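PDB 6XSO: cellulase from Uncultured bacterium, which probably hydrolyses internal beta-1,4-glycosidic bonds of cellulose and related plant cell-wall polysaccharides as a broad-specificity GH5 endoglucanase. Local coordinates for residues 272-277 against 322-327; 285-290 against 336-341; 309-314 against 326-331. One frame throughout, in Å; residues are numbered along the deposited sequence.

Interaction 1: residues 272-277 against 322-327; sequences PTIAGK and DARKSL. With LMR ((2S)-2-hydroxybutanedioic acid), chain C.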
ATOM      1  N   PRO A 272      -2.684 -12.179   9.121  1.00 22.01           N
ATOM      2  CA  PRO A 272      -3.227 -12.921  10.265  1.00 22.73           C
ATOM      3  C   PRO A 272      -2.486 -14.226  10.505  1.00 23.59           C
ATOM      4  O   PRO A 272      -1.989 -14.867   9.579  1.00 21.98           O
ATOM      5  CB  PRO A 272      -4.674 -13.212   9.849  1.00 25.07           C
ATOM      6  CG  PRO A 272      -4.975 -12.277   8.739  1.00 22.16           C
ATOM      7  CD  PRO A 272      -3.675 -11.953   8.062  1.00 21.20           C
ATOM      8  N   THR A 273      -2.502 -14.661  11.757  1.00 22.81           N
ATOM      9  CA  THR A 273      -1.952 -15.960  12.109  1.00 22.23           C
ATOM     10  C   THR A 273      -3.001 -17.040  11.868  1.00 24.43           C
ATOM     11  O   THR A 273      -4.127 -16.949  12.370  1.00 25.71           O
ATOM     12  CB  THR A 273      -1.527 -15.957  13.574  1.00 25.37           C
ATOM     13  OG1 THR A 273      -0.529 -14.950  13.806  1.00 27.76           O
ATOM     14  CG2 THR A 273      -0.936 -17.292  13.947  1.00 25.61           C
ATOM     15  N   ILE A 274      -2.639 -18.054  11.084  1.00 22.24           N
ATOM     16  CA  ILE A 274      -3.503 -19.212  10.889  1.00 23.41           C
ATOM     17  C   ILE A 274      -2.915 -20.480  11.487  1.00 25.10           C
ATOM     18  O   ILE A 274      -3.677 -21.405  11.804  1.00 25.52           O
ATOM     19  CB  ILE A 274      -3.884 -19.425   9.410  1.00 23.68           C
ATOM     20  CG1 ILE A 274      -2.675 -19.811   8.557  1.00 22.62           C
ATOM     21  CG2 ILE A 274      -4.576 -18.180   8.861  1.00 24.94           C
ATOM     22  CD1 ILE A 274      -3.056 -20.297   7.128  1.00 24.75           C
ATOM     23  N   ALA A 275      -1.605 -20.551  11.682  1.00 22.89           N
ATOM     24  CA  ALA A 275      -1.015 -21.747  12.265  1.00 24.20           C
ATOM     25  C   ALA A 275      -1.515 -21.966  13.686  1.00 28.24           C
ATOM     26  O   ALA A 275      -1.567 -21.035  14.497  1.00 29.26           O
ATOM     27  CB  ALA A 275       0.507 -21.618  12.244  1.00 28.34           C
ATOM     28  N   GLY A 276      -1.891 -23.203  13.985  1.00 27.95           N
ATOM     29  CA  GLY A 276      -2.403 -23.560  15.289  1.00 29.81           C
ATOM     30  C   GLY A 276      -3.869 -23.273  15.493  1.00 34.34           C
ATOM     31  O   GLY A 276      -4.375 -23.484  16.601  1.00 37.45           O
ATOM     32  N   LYS A 277      -4.566 -22.806  14.465  1.00 27.63           N
ATOM     33  CA  LYS A 277      -5.972 -22.462  14.562  1.00 24.65           C
ATOM     34  C   LYS A 277      -6.814 -23.352  13.661  1.00 26.34           C
ATOM     35  O   LYS A 277      -6.350 -23.858  12.631  1.00 29.41           O
ATOM     36  CB  LYS A 277      -6.202 -21.006  14.159  1.00 25.55           C
ATOM     37  CG  LYS A 277      -5.526 -20.006  15.076  1.00 27.86           C
ATOM     38  CD  LYS A 277      -5.806 -18.595  14.647  1.00 29.63           C
ATOM     39  CE  LYS A 277      -5.057 -17.604  15.535  1.00 30.77           C
ATOM     40  NZ  LYS A 277      -5.274 -16.203  15.087  1.00 39.41           N
ATOM     41  N   ASP A 322       3.707 -23.743   2.381  1.00 25.01           N
ATOM     42  CA  ASP A 322       4.372 -25.034   2.402  1.00 24.46           C
ATOM     43  C   ASP A 322       3.815 -25.945   3.490  1.00 25.82           C
ATOM     44  O   ASP A 322       3.592 -27.137   3.250  1.00 27.14           O
ATOM     45  CB  ASP A 322       5.876 -24.835   2.619  1.00 32.17           C
ATOM     46  CG  ASP A 322       6.594 -24.364   1.362  1.00 49.37           C
ATOM     47  OD1 ASP A 322       6.079 -24.596   0.246  1.00 46.31           O
ATOM     48  OD2 ASP A 322       7.680 -23.762   1.492  1.00 60.13           O
ATOM     49  N   ALA A 323       3.561 -25.400   4.677  1.00 24.09           N
ATOM     50  CA  ALA A 323       3.280 -26.245   5.828  1.00 27.25           C
ATOM     51  C   ALA A 323       1.812 -26.605   5.997  1.00 21.84           C
ATOM     52  O   ALA A 323       1.519 -27.648   6.598  1.00 23.12           O
ATOM     53  CB  ALA A 323       3.741 -25.563   7.117  1.00 25.11           C
ATOM     54  N   ARG A 324       0.893 -25.757   5.545  1.00 23.67           N
ATOM     55  CA  ARG A 324      -0.543 -25.949   5.771  1.00 23.80           C
ATOM     56  C   ARG A 324      -1.300 -25.310   4.610  1.00 23.59           C
ATOM     57  O   ARG A 324      -2.091 -24.374   4.772  1.00 21.93           O
ATOM     58  CB  ARG A 324      -0.953 -25.402   7.138  1.00 21.36           C
ATOM     59  CG  ARG A 324      -0.499 -23.974   7.465  1.00 20.05           C
ATOM     60  CD  ARG A 324      -0.672 -23.588   8.952  1.00 23.32           C
ATOM     61  NE  ARG A 324       0.035 -24.525   9.812  1.00 23.54           N
ATOM     62  CZ  ARG A 324       1.338 -24.485  10.073  1.00 23.96           C
ATOM     63  NH1 ARG A 324       2.097 -23.519   9.557  1.00 26.31           N
ATOM     64  NH2 ARG A 324       1.892 -25.427  10.830  1.00 28.58           N
ATOM     65  N   LYS A 325      -1.024 -25.813   3.401  1.00 23.11           N
ATOM     66  CA  LYS A 325      -1.492 -25.153   2.190  1.00 22.06           C
ATOM     67  C   LYS A 325      -3.008 -25.131   2.111  1.00 22.00           C
ATOM     68  O   LYS A 325      -3.603 -24.092   1.785  1.00 22.37           O
ATOM     69  CB  LYS A 325      -0.900 -25.837   0.960  1.00 24.07           C
ATOM     70  CG  LYS A 325      -1.323 -25.185  -0.366  1.00 25.32           C
ATOM     71  CD  LYS A 325      -0.765 -25.937  -1.559  1.00 29.92           C
ATOM     72  CE  LYS A 325       0.739 -25.716  -1.731  1.00 39.86           C
ATOM     73  NZ  LYS A 325       1.181 -26.112  -3.119  1.00 41.37           N
ATOM     74  N   SER A 326      -3.659 -26.252   2.415  1.00 24.16           N
ATOM     75  CA  SER A 326      -5.115 -26.270   2.333  1.00 23.95           C
ATOM     76  C   SER A 326      -5.742 -25.302   3.325  1.00 22.92           C
ATOM     77  O   SER A 326      -6.689 -24.587   2.980  1.00 24.19           O
ATOM     78  CB  SER A 326      -5.649 -27.674   2.573  1.00 28.58           C
ATOM     79  OG  SER A 326      -7.070 -27.627   2.583  1.00 30.07           O
ATOM     80  N   LEU A 327      -5.244 -25.271   4.568  1.00 22.79           N
ATOM     81  CA  LEU A 327      -5.767 -24.303   5.529  1.00 22.86           C
ATOM     82  C   LEU A 327      -5.543 -22.878   5.033  1.00 21.34           C
ATOM     83  O   LEU A 327      -6.422 -22.013   5.166  1.00 22.02           O
ATOM     84  CB  LEU A 327      -5.106 -24.487   6.891  1.00 25.75           C
ATOM     85  CG  LEU A 327      -5.749 -23.697   8.026  1.00 24.96           C
ATOM     86  CD1 LEU A 327      -7.121 -24.249   8.413  1.00 28.43           C
ATOM     87  CD2 LEU A 327      -4.825 -23.700   9.238  1.00 27.03           C
TER
HETATM   88  C1  LMR C 401      -3.116 -27.276  10.232  1.00 44.92           C
HETATM   89  O1A LMR C 401      -1.844 -27.276  10.143  1.00 43.06           O
HETATM   90  O1B LMR C 401      -3.698 -26.864  11.265  1.00 62.98           O
HETATM   91  C2  LMR C 401      -3.971 -27.780   9.065  1.00 40.64           C
HETATM   92  O2  LMR C 401      -3.055 -28.362   8.184  1.00 40.26           O
HETATM   93  C3  LMR C 401      -5.038 -28.766   9.497  1.00 40.87           C
HETATM   94  C4  LMR C 401      -5.677 -29.369   8.243  1.00 43.98           C
HETATM   95  O4A LMR C 401      -6.320 -30.451   8.332  1.00 38.19           O
HETATM   96  O4B LMR C 401      -5.573 -28.807   7.113  1.00 43.65           O

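Interaction 2: residues 285-290 against 336-341; sequences DTRDLM and VAQAKA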
ATOM      1  N   ASP A 285     -11.656 -14.669  13.350  1.00 25.31           N
ATOM      2  CA  ASP A 285     -10.631 -13.638  13.397  1.00 23.57           C
ATOM      3  C   ASP A 285     -10.772 -12.683  12.218  1.00 20.14           C
ATOM      4  O   ASP A 285     -10.614 -11.465  12.359  1.00 22.23           O
ATOM      5  CB  ASP A 285      -9.242 -14.266  13.324  1.00 23.25           C
ATOM      6  CG  ASP A 285      -8.813 -14.933  14.601  1.00 33.90           C
ATOM      7  OD1 ASP A 285      -9.382 -14.654  15.688  1.00 35.47           O
ATOM      8  OD2 ASP A 285      -7.869 -15.751  14.505  1.00 32.76           O
ATOM      9  N   THR A 286     -11.040 -13.219  11.033  1.00 21.08           N
ATOM     10  CA  THR A 286     -11.217 -12.356   9.874  1.00 19.10           C
ATOM     11  C   THR A 286     -12.453 -11.482  10.031  1.00 21.09           C
ATOM     12  O   THR A 286     -12.426 -10.291   9.693  1.00 21.23           O
ATOM     13  CB  THR A 286     -11.276 -13.221   8.614  1.00 19.78           C
ATOM     14  OG1 THR A 286      -9.984 -13.819   8.405  1.00 21.20           O
ATOM     15  CG2 THR A 286     -11.666 -12.390   7.399  1.00 19.41           C
ATOM     16  N   ARG A 287     -13.535 -12.046  10.575  1.00 21.22           N
ATOM     17  CA  ARG A 287     -14.740 -11.258  10.817  1.00 22.58           C
ATOM     18  C   ARG A 287     -14.451 -10.117  11.791  1.00 23.04           C
ATOM     19  O   ARG A 287     -14.937  -8.996  11.606  1.00 23.61           O
ATOM     20  CB  ARG A 287     -15.862 -12.152  11.357  1.00 25.93           C
ATOM     21  CG  ARG A 287     -17.241 -11.501  11.283  1.00 27.48           C
ATOM     22  CD  ARG A 287     -18.380 -12.512  11.546  1.00 36.21           C
ATOM     23  NE  ARG A 287     -17.996 -13.887  11.215  1.00 54.18           N
ATOM     24  CZ  ARG A 287     -17.950 -14.395   9.983  1.00 56.66           C
ATOM     25  NH1 ARG A 287     -18.271 -13.657   8.927  1.00 50.96           N
ATOM     26  NH2 ARG A 287     -17.568 -15.653   9.809  1.00 55.28           N
ATOM     27  N   ASP A 288     -13.637 -10.375  12.815  1.00 23.20           N
ATOM     28  CA  ASP A 288     -13.299  -9.325  13.775  1.00 25.35           C
ATOM     29  C   ASP A 288     -12.478  -8.229  13.111  1.00 24.21           C
ATOM     30  O   ASP A 288     -12.730  -7.039  13.335  1.00 24.30           O
ATOM     31  CB  ASP A 288     -12.528  -9.937  14.946  1.00 24.98           C
ATOM     32  CG  ASP A 288     -11.948  -8.882  15.881  1.00 36.81           C
ATOM     33  OD1 ASP A 288     -12.745  -8.248  16.598  1.00 42.32           O
ATOM     34  OD2 ASP A 288     -10.707  -8.689  15.899  1.00 38.27           O
ATOM     35  N   LEU A 289     -11.494  -8.617  12.296  1.00 21.23           N
ATOM     36  CA  LEU A 289     -10.716  -7.646  11.535  1.00 20.53           C
ATOM     37  C   LEU A 289     -11.625  -6.776  10.680  1.00 22.28           C
ATOM     38  O   LEU A 289     -11.543  -5.540  10.712  1.00 21.53           O
ATOM     39  CB  LEU A 289      -9.698  -8.381  10.656  1.00 20.50           C
ATOM     40  CG  LEU A 289      -9.078  -7.617   9.481  1.00 24.15           C
ATOM     41  CD1 LEU A 289      -8.160  -6.526   9.993  1.00 29.46           C
ATOM     42  CD2 LEU A 289      -8.291  -8.518   8.550  1.00 28.58           C
ATOM     43  N   MET A 290     -12.508  -7.404   9.907  1.00 21.38           N
ATOM     44  CA  MET A 290     -13.363  -6.636   9.018  1.00 21.34           C
ATOM     45  C   MET A 290     -14.325  -5.758   9.809  1.00 23.16           C
ATOM     46  O   MET A 290     -14.628  -4.637   9.379  1.00 21.90           O
ATOM     47  CB  MET A 290     -14.134  -7.578   8.092  1.00 19.15           C
ATOM     48  CG  MET A 290     -13.261  -8.449   7.199  1.00 20.91           C
ATOM     49  SD  MET A 290     -12.264  -7.500   6.046  1.00 21.87           S
ATOM     50  CE  MET A 290     -11.165  -8.768   5.391  1.00 20.31           C
ATOM     51  N   VAL A 336     -10.947 -13.114   1.198  1.00 20.41           N
ATOM     52  CA  VAL A 336     -11.360 -12.378   0.008  1.00 20.33           C
ATOM     53  C   VAL A 336     -12.863 -12.163   0.016  1.00 22.08           C
ATOM     54  O   VAL A 336     -13.342 -11.074  -0.311  1.00 20.66           O
ATOM     55  CB  VAL A 336     -10.877 -13.104  -1.262  1.00 21.15           C
ATOM     56  CG1 VAL A 336     -11.509 -12.504  -2.516  1.00 23.37           C
ATOM     57  CG2 VAL A 336      -9.344 -13.001  -1.342  1.00 20.44           C
ATOM     58  N   ALA A 337     -13.629 -13.197   0.386  1.00 20.27           N
ATOM     59  CA  ALA A 337     -15.083 -13.094   0.393  1.00 20.20           C
ATOM     60  C   ALA A 337     -15.566 -12.080   1.423  1.00 19.07           C
ATOM     61  O   ALA A 337     -16.465 -11.274   1.138  1.00 21.09           O
ATOM     62  CB  ALA A 337     -15.715 -14.453   0.684  1.00 21.65           C
ATOM     63  N   GLN A 338     -15.021 -12.133   2.641  1.00 20.70           N
ATOM     64  CA  GLN A 338     -15.489 -11.194   3.659  1.00 19.65           C
ATOM     65  C   GLN A 338     -15.151  -9.761   3.259  1.00 20.56           C
ATOM     66  O   GLN A 338     -15.961  -8.845   3.450  1.00 21.11           O
ATOM     67  CB  GLN A 338     -14.925 -11.544   5.042  1.00 20.81           C
ATOM     68  CG  GLN A 338     -15.457 -12.832   5.656  1.00 21.48           C
ATOM     69  CD  GLN A 338     -15.326 -12.834   7.172  1.00 27.49           C
ATOM     70  OE1 GLN A 338     -15.710 -11.875   7.841  1.00 25.91           O
ATOM     71  NE2 GLN A 338     -14.771 -13.908   7.716  1.00 22.46           N
ATOM     72  N   ALA A 339     -13.966  -9.552   2.683  1.00 18.66           N
ATOM     73  CA  ALA A 339     -13.595  -8.228   2.189  1.00 18.03           C
ATOM     74  C   ALA A 339     -14.534  -7.777   1.081  1.00 20.19           C
ATOM     75  O   ALA A 339     -15.020  -6.639   1.093  1.00 20.49           O
ATOM     76  CB  ALA A 339     -12.140  -8.259   1.708  1.00 18.54           C
ATOM     77  N   LYS A 340     -14.852  -8.676   0.144  1.00 20.82           N
ATOM     78  CA  LYS A 340     -15.703  -8.307  -0.984  1.00 19.93           C
ATOM     79  C   LYS A 340     -17.089  -7.874  -0.522  1.00 20.46           C
ATOM     80  O   LYS A 340     -17.666  -6.925  -1.072  1.00 22.21           O
ATOM     81  CB  LYS A 340     -15.795  -9.480  -1.967  1.00 21.54           C
ATOM     82  CG  LYS A 340     -16.591  -9.208  -3.263  1.00 21.67           C
ATOM     83  CD  LYS A 340     -16.708 -10.451  -4.130  1.00 23.74           C
ATOM     84  CE  LYS A 340     -17.362 -10.111  -5.480  1.00 27.57           C
ATOM     85  NZ  LYS A 340     -17.640 -11.327  -6.308  1.00 28.82           N
ATOM     86  N   ALA A 341     -17.640  -8.563   0.481  1.00 20.12           N
ATOM     87  CA  ALA A 341     -18.971  -8.226   0.970  1.00 21.71           C
ATOM     88  C   ALA A 341     -19.027  -6.814   1.541  1.00 24.27           C
ATOM     89  O   ALA A 341     -20.095  -6.190   1.524  1.00 26.08           O
ATOM     90  CB  ALA A 341     -19.422  -9.256   2.003  1.00 20.74           C
TER

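Interaction 3: residues 309-314 against 326-331; sequences WSTSNV and SLMFQF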
ATOM      1  N   TRP A 309      -1.623  -8.272   2.163  1.00 17.50           N
ATOM      2  CA  TRP A 309      -2.009  -9.378   3.025  1.00 18.55           C
ATOM      3  C   TRP A 309      -1.333 -10.664   2.580  1.00 19.34           C
ATOM      4  O   TRP A 309      -0.870 -10.799   1.443  1.00 18.89           O
ATOM      5  CB  TRP A 309      -3.523  -9.587   3.069  1.00 18.28           C
ATOM      6  CG  TRP A 309      -4.110 -10.094   1.751  1.00 17.05           C
ATOM      7  CD1 TRP A 309      -4.237  -9.382   0.587  1.00 19.02           C
ATOM      8  CD2 TRP A 309      -4.648 -11.398   1.480  1.00 17.91           C
ATOM      9  NE1 TRP A 309      -4.815 -10.164  -0.392  1.00 17.92           N
ATOM     10  CE2 TRP A 309      -5.078 -11.397   0.132  1.00 18.06           C
ATOM     11  CE3 TRP A 309      -4.801 -12.560   2.237  1.00 19.73           C
ATOM     12  CZ2 TRP A 309      -5.659 -12.506  -0.464  1.00 18.08           C
ATOM     13  CZ3 TRP A 309      -5.397 -13.665   1.642  1.00 18.73           C
ATOM     14  CH2 TRP A 309      -5.812 -13.625   0.307  1.00 20.05           C
ATOM     15  N   SER A 310      -1.287 -11.598   3.530  1.00 19.59           N
ATOM     16  CA  SER A 310      -0.867 -12.991   3.398  1.00 19.38           C
ATOM     17  C   SER A 310      -1.124 -13.545   4.802  1.00 20.41           C
ATOM     18  O   SER A 310      -1.982 -13.021   5.525  1.00 22.39           O
ATOM     19  CB  SER A 310       0.562 -13.142   2.919  1.00 19.85           C
ATOM     20  OG  SER A 310       0.839 -14.533   2.742  1.00 20.60           O
ATOM     21  N   THR A 311      -0.405 -14.579   5.220  1.00 21.35           N
ATOM     22  CA  THR A 311      -0.500 -15.048   6.595  1.00 20.71           C
ATOM     23  C   THR A 311       0.743 -14.615   7.356  1.00 22.09           C
ATOM     24  O   THR A 311       1.707 -14.104   6.783  1.00 22.56           O
ATOM     25  CB  THR A 311      -0.633 -16.567   6.682  1.00 21.70           C
ATOM     26  OG1 THR A 311       0.586 -17.158   6.214  1.00 26.40           O
ATOM     27  CG2 THR A 311      -1.808 -17.043   5.868  1.00 22.62           C
ATOM     28  N   SER A 312       0.724 -14.861   8.666  1.00 23.23           N
ATOM     29  CA  SER A 312       1.801 -14.392   9.524  1.00 22.24           C
ATOM     30  C   SER A 312       3.135 -15.048   9.206  1.00 25.89           C
ATOM     31  O   SER A 312       4.178 -14.502   9.567  1.00 25.73           O
ATOM     32  CB  SER A 312       1.445 -14.666  10.985  1.00 23.32           C
ATOM     33  OG  SER A 312       1.390 -16.065  11.233  1.00 24.93           O
ATOM     34  N   ASN A 313       3.133 -16.194   8.531  1.00 24.74           N
ATOM     35  CA  ASN A 313       4.366 -16.891   8.197  1.00 22.84           C
ATOM     36  C   ASN A 313       4.843 -16.611   6.771  1.00 23.78           C
ATOM     37  O   ASN A 313       5.712 -17.326   6.269  1.00 24.99           O
ATOM     38  CB  ASN A 313       4.187 -18.392   8.434  1.00 23.61           C
ATOM     39  CG  ASN A 313       4.128 -18.747   9.915  1.00 25.66           C
ATOM     40  OD1 ASN A 313       4.834 -18.168  10.753  1.00 27.77           O
ATOM     41  ND2 ASN A 313       3.278 -19.710  10.251  1.00 26.32           N
ATOM     42  N   VAL A 314       4.327 -15.561   6.135  1.00 23.35           N
ATOM     43  CA  VAL A 314       4.722 -15.225   4.767  1.00 24.96           C
ATOM     44  C   VAL A 314       6.240 -15.150   4.614  1.00 26.04           C
ATOM     45  O   VAL A 314       6.793 -15.570   3.589  1.00 30.84           O
ATOM     46  CB  VAL A 314       4.025 -13.921   4.320  1.00 28.60           C
ATOM     47  CG1 VAL A 314       4.469 -12.725   5.150  1.00 30.08           C
ATOM     48  CG2 VAL A 314       4.252 -13.687   2.823  1.00 31.75           C
ATOM     49  N   SER A 326      -3.659 -26.252   2.415  1.00 24.16           N
ATOM     50  CA  SER A 326      -5.115 -26.270   2.333  1.00 23.95           C
ATOM     51  C   SER A 326      -5.742 -25.302   3.325  1.00 22.92           C
ATOM     52  O   SER A 326      -6.689 -24.587   2.980  1.00 24.19           O
ATOM     53  CB  SER A 326      -5.649 -27.674   2.573  1.00 28.58           C
ATOM     54  OG  SER A 326      -7.070 -27.627   2.583  1.00 30.07           O
ATOM     55  N   LEU A 327      -5.244 -25.271   4.568  1.00 22.79           N
ATOM     56  CA  LEU A 327      -5.767 -24.303   5.529  1.00 22.86           C
ATOM     57  C   LEU A 327      -5.543 -22.878   5.033  1.00 21.34           C
ATOM     58  O   LEU A 327      -6.422 -22.013   5.166  1.00 22.02           O
ATOM     59  CB  LEU A 327      -5.106 -24.487   6.891  1.00 25.75           C
ATOM     60  CG  LEU A 327      -5.749 -23.697   8.026  1.00 24.96           C
ATOM     61  CD1 LEU A 327      -7.121 -24.249   8.413  1.00 28.43           C
ATOM     62  CD2 LEU A 327      -4.825 -23.700   9.238  1.00 27.03           C
ATOM     63  N   MET A 328      -4.382 -22.624   4.418  1.00 20.18           N
ATOM     64  CA  MET A 328      -4.126 -21.305   3.864  1.00 19.86           C
ATOM     65  C   MET A 328      -5.135 -20.968   2.771  1.00 20.11           C
ATOM     66  O   MET A 328      -5.632 -19.833   2.697  1.00 20.55           O
ATOM     67  CB  MET A 328      -2.702 -21.220   3.313  1.00 22.69           C
ATOM     68  CG  MET A 328      -2.403 -19.858   2.763  1.00 22.89           C
ATOM     69  SD  MET A 328      -0.719 -19.767   2.171  1.00 26.77           S
ATOM     70  CE  MET A 328      -0.645 -18.041   1.716  1.00 24.01           C
ATOM     71  N   PHE A 329      -5.425 -21.932   1.891  1.00 20.86           N
ATOM     72  CA  PHE A 329      -6.391 -21.701   0.822  1.00 20.87           C
ATOM     73  C   PHE A 329      -7.802 -21.482   1.372  1.00 22.38           C
ATOM     74  O   PHE A 329      -8.562 -20.687   0.811  1.00 22.75           O
ATOM     75  CB  PHE A 329      -6.355 -22.868  -0.171  1.00 22.35           C
ATOM     76  CG  PHE A 329      -5.124 -22.901  -1.073  1.00 22.21           C
ATOM     77  CD1 PHE A 329      -4.101 -21.973  -0.981  1.00 23.68           C
ATOM     78  CD2 PHE A 329      -5.014 -23.877  -2.036  1.00 25.89           C
ATOM     79  CE1 PHE A 329      -2.994 -22.037  -1.843  1.00 24.51           C
ATOM     80  CE2 PHE A 329      -3.922 -23.932  -2.888  1.00 26.22           C
ATOM     81  CZ  PHE A 329      -2.925 -23.036  -2.792  1.00 25.48           C
ATOM     82  N   GLN A 330      -8.175 -22.186   2.445  0.53 22.42           N
ATOM     83  CA  GLN A 330      -9.474 -21.935   3.065  0.53 20.96           C
ATOM     84  C   GLN A 330      -9.514 -20.544   3.679  0.53 23.24           C
ATOM     85  O   GLN A 330     -10.553 -19.871   3.650  0.53 21.81           O
ATOM     86  CB  GLN A 330      -9.762 -22.996   4.126  0.53 23.03           C
ATOM     87  CG  GLN A 330      -9.761 -24.405   3.578  0.53 24.38           C
ATOM     88  CD  GLN A 330      -9.707 -25.450   4.677  0.53 23.73           C
ATOM     89  OE1 GLN A 330     -10.496 -25.412   5.627  0.53 28.06           O
ATOM     90  NE2 GLN A 330      -8.766 -26.383   4.565  0.53 30.66           N
ATOM     91  N   PHE A 331      -8.384 -20.101   4.234  1.00 21.60           N
ATOM     92  CA  PHE A 331      -8.275 -18.742   4.748  1.00 20.82           C
ATOM     93  C   PHE A 331      -8.444 -17.731   3.620  1.00 18.63           C
ATOM     94  O   PHE A 331      -9.195 -16.753   3.752  1.00 20.44           O
ATOM     95  CB  PHE A 331      -6.918 -18.572   5.466  1.00 19.55           C
ATOM     96  CG  PHE A 331      -6.459 -17.140   5.580  1.00 20.37           C
ATOM     97  CD1 PHE A 331      -7.083 -16.279   6.459  1.00 20.23           C
ATOM     98  CD2 PHE A 331      -5.417 -16.667   4.808  1.00 21.81           C
ATOM     99  CE1 PHE A 331      -6.682 -14.962   6.568  1.00 18.75           C
ATOM    100  CE2 PHE A 331      -5.016 -15.349   4.897  1.00 21.98           C
ATOM    101  CZ  PHE A 331      -5.641 -14.502   5.787  1.00 18.95           C
TER

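Interaction 1: residues 272-277 against 322-327
A275 sets its methyl against one face of the R324 guanidinium, 3.5 Å above the plane and displaced toward the rim, with CB of A275 3.7 Å from NH1 of R324. At the edge of the same group sits the bound hydroxybutanedioate: NE of R324 gives its O1A a weak hydrogen bond of 3.3 Å, while NH1 makes a salt bridge with D320, the stronger partner of the two. The arginine reaches this place through a bend at chi3 (56°), which turns the guanidinium out of line with the aliphatic part of its chain. Next to it, L327 presents its CD2 branch to the loop backbone, 3.6 Å from the carbonyl O of I274 and 3.7 Å from that of K277. Apolar contact continues where CD1 of I274 comes within 4.4 Å of CD2 of L327; I274 also packs on M328 and F331 further along the helix.

In the TIM barrel, 272-277 belongs to the loop leading from strand 264-270 into helix 279-298, and it meets the start of the next barrel helix, 325-341. R324 is the N-cap residue of that helix and breaks away from the short helix 320-323 just before it.

The loop holds its shape by a type II turn from I274 to K277, closed by K277 N to I274 O at 3.1 Å, with G276 taking a positive phi (83°). K277 doubles back along the loop in a fully extended chain: its NZ hydrogen-bonds T273 O at 3.0 Å and makes a salt bridge with D285. I282 lies under both I274 and L327, backing the apolar part of the contact from helix 279-298.

Interaction 2: residues 285-290 against 336-341
Helix-to-helix packing on the outside of the barrel joins 285-290 to 336-341, with Q338 laid across the partner helix at T286 and R287. The two segments run nearly side by side in the same direction, their axes 10.1 Å apart at closest approach and inclined by -27°.

Q338 makes the largest share of the contact. Its amide lies beneath the R287 guanidinium with the two planes only 8° apart, NE2 of Q338 being over one face of the group. OE1 of Q338 comes to 3.3 Å from NH1 of R287, but the angle is too poor for a hydrogen bond, and the same oxygen rests 3.2 Å from CA of R287. The arginine folds over the amide by a nearly eclipsed bend at chi3 (-26°). On the other side of the glutamine, CG2 of T286 touches NE2 at 3.5 Å. That nitrogen has proper acceptors in the D334 carboxylate and the carbonyl O of R283, which fix the rotation of the amide.

These are successive helices of the (beta/alpha)8 barrel: 279-298 is the helix of the crossover from strand 264-270 to strand 304-309, and helix 325-341 lies in the next crossover, on to strand 345-349. An alanine in place of Q338 would probably open a gap beside T286, deprive D334 and the R283 carbonyl of their shared donor and let the R287 guanidinium swing off the helix.

Deeper in, M290 bends at chi2 so that its CE methyl meets CB of A339 at 3.8 Å, while its CG lies 4.1 Å from CB of Q338. M290 also packs on I306 of strand 304-309, and on L342 and I344, ahead of strand 345-349.

Interaction 3: residues 309-314 against 326-331
T311 begins a type I turn, closed by V314 N to T311 O at 3.1 Å, and its CA faces that of M328 on helix 325-341 across 7.7 Å. The side chains meet around F331. Its CE2 touches CZ3 of W309 at 3.7 Å, approaching the indole at its edge and close to its plane. The rings meet obliquely, centroids 5.9 Å apart and planes at 63°. T311 adds its CG2 methyl, 3.8 Å from CE2 of F331; with OG1 between the backbone N and the carbonyl carbon (chi1 66°), the methyl is left to the phenyl and the hydroxyl to the D320 carboxylate, with which it is hydrogen-bonded.

M328 stretches out fully, all three torsions close to 180°, and so carries its CE methyl to 3.9 Å from OG of S310. That hydroxyl is hydrogen-bonded to the Y348 hydroxyl. The carbonyl O of S310 is buried here with no polar partner, lying 3.9 Å from CE2 of F331.

The contact packs the end of barrel strand 304-309, and the loop after it, against helix 325-341. W309 stacks on F335, one turn beyond F331 on that helix, and meets Y348 of strand 345-349 edge-to-face, while I282 and T286 of helix 279-298 cover F331.

All three contacts share helix 325-341. Interactions 1 and 3 use its beginning, have S326 and L327 in common and lie about 6 Å apart between centres; interaction 2 is further along it, about 17 Å from interaction 1 and 14 Å from interaction 3. Along the chain come 272-277, 285-290 and 309-314, then the helix segments, so interaction 3 is nested within interaction 2, whereas interactions 1 and 2 cross. Direct links tie them together: P272 O probably accepts from S312 N, and V336 packs on W309. Interactions 1 and 3 lie at the C-terminal strand ends, where GH5 enzymes carry their active sites; interaction 2 packs helices 279-298 and 325-341 further from that side.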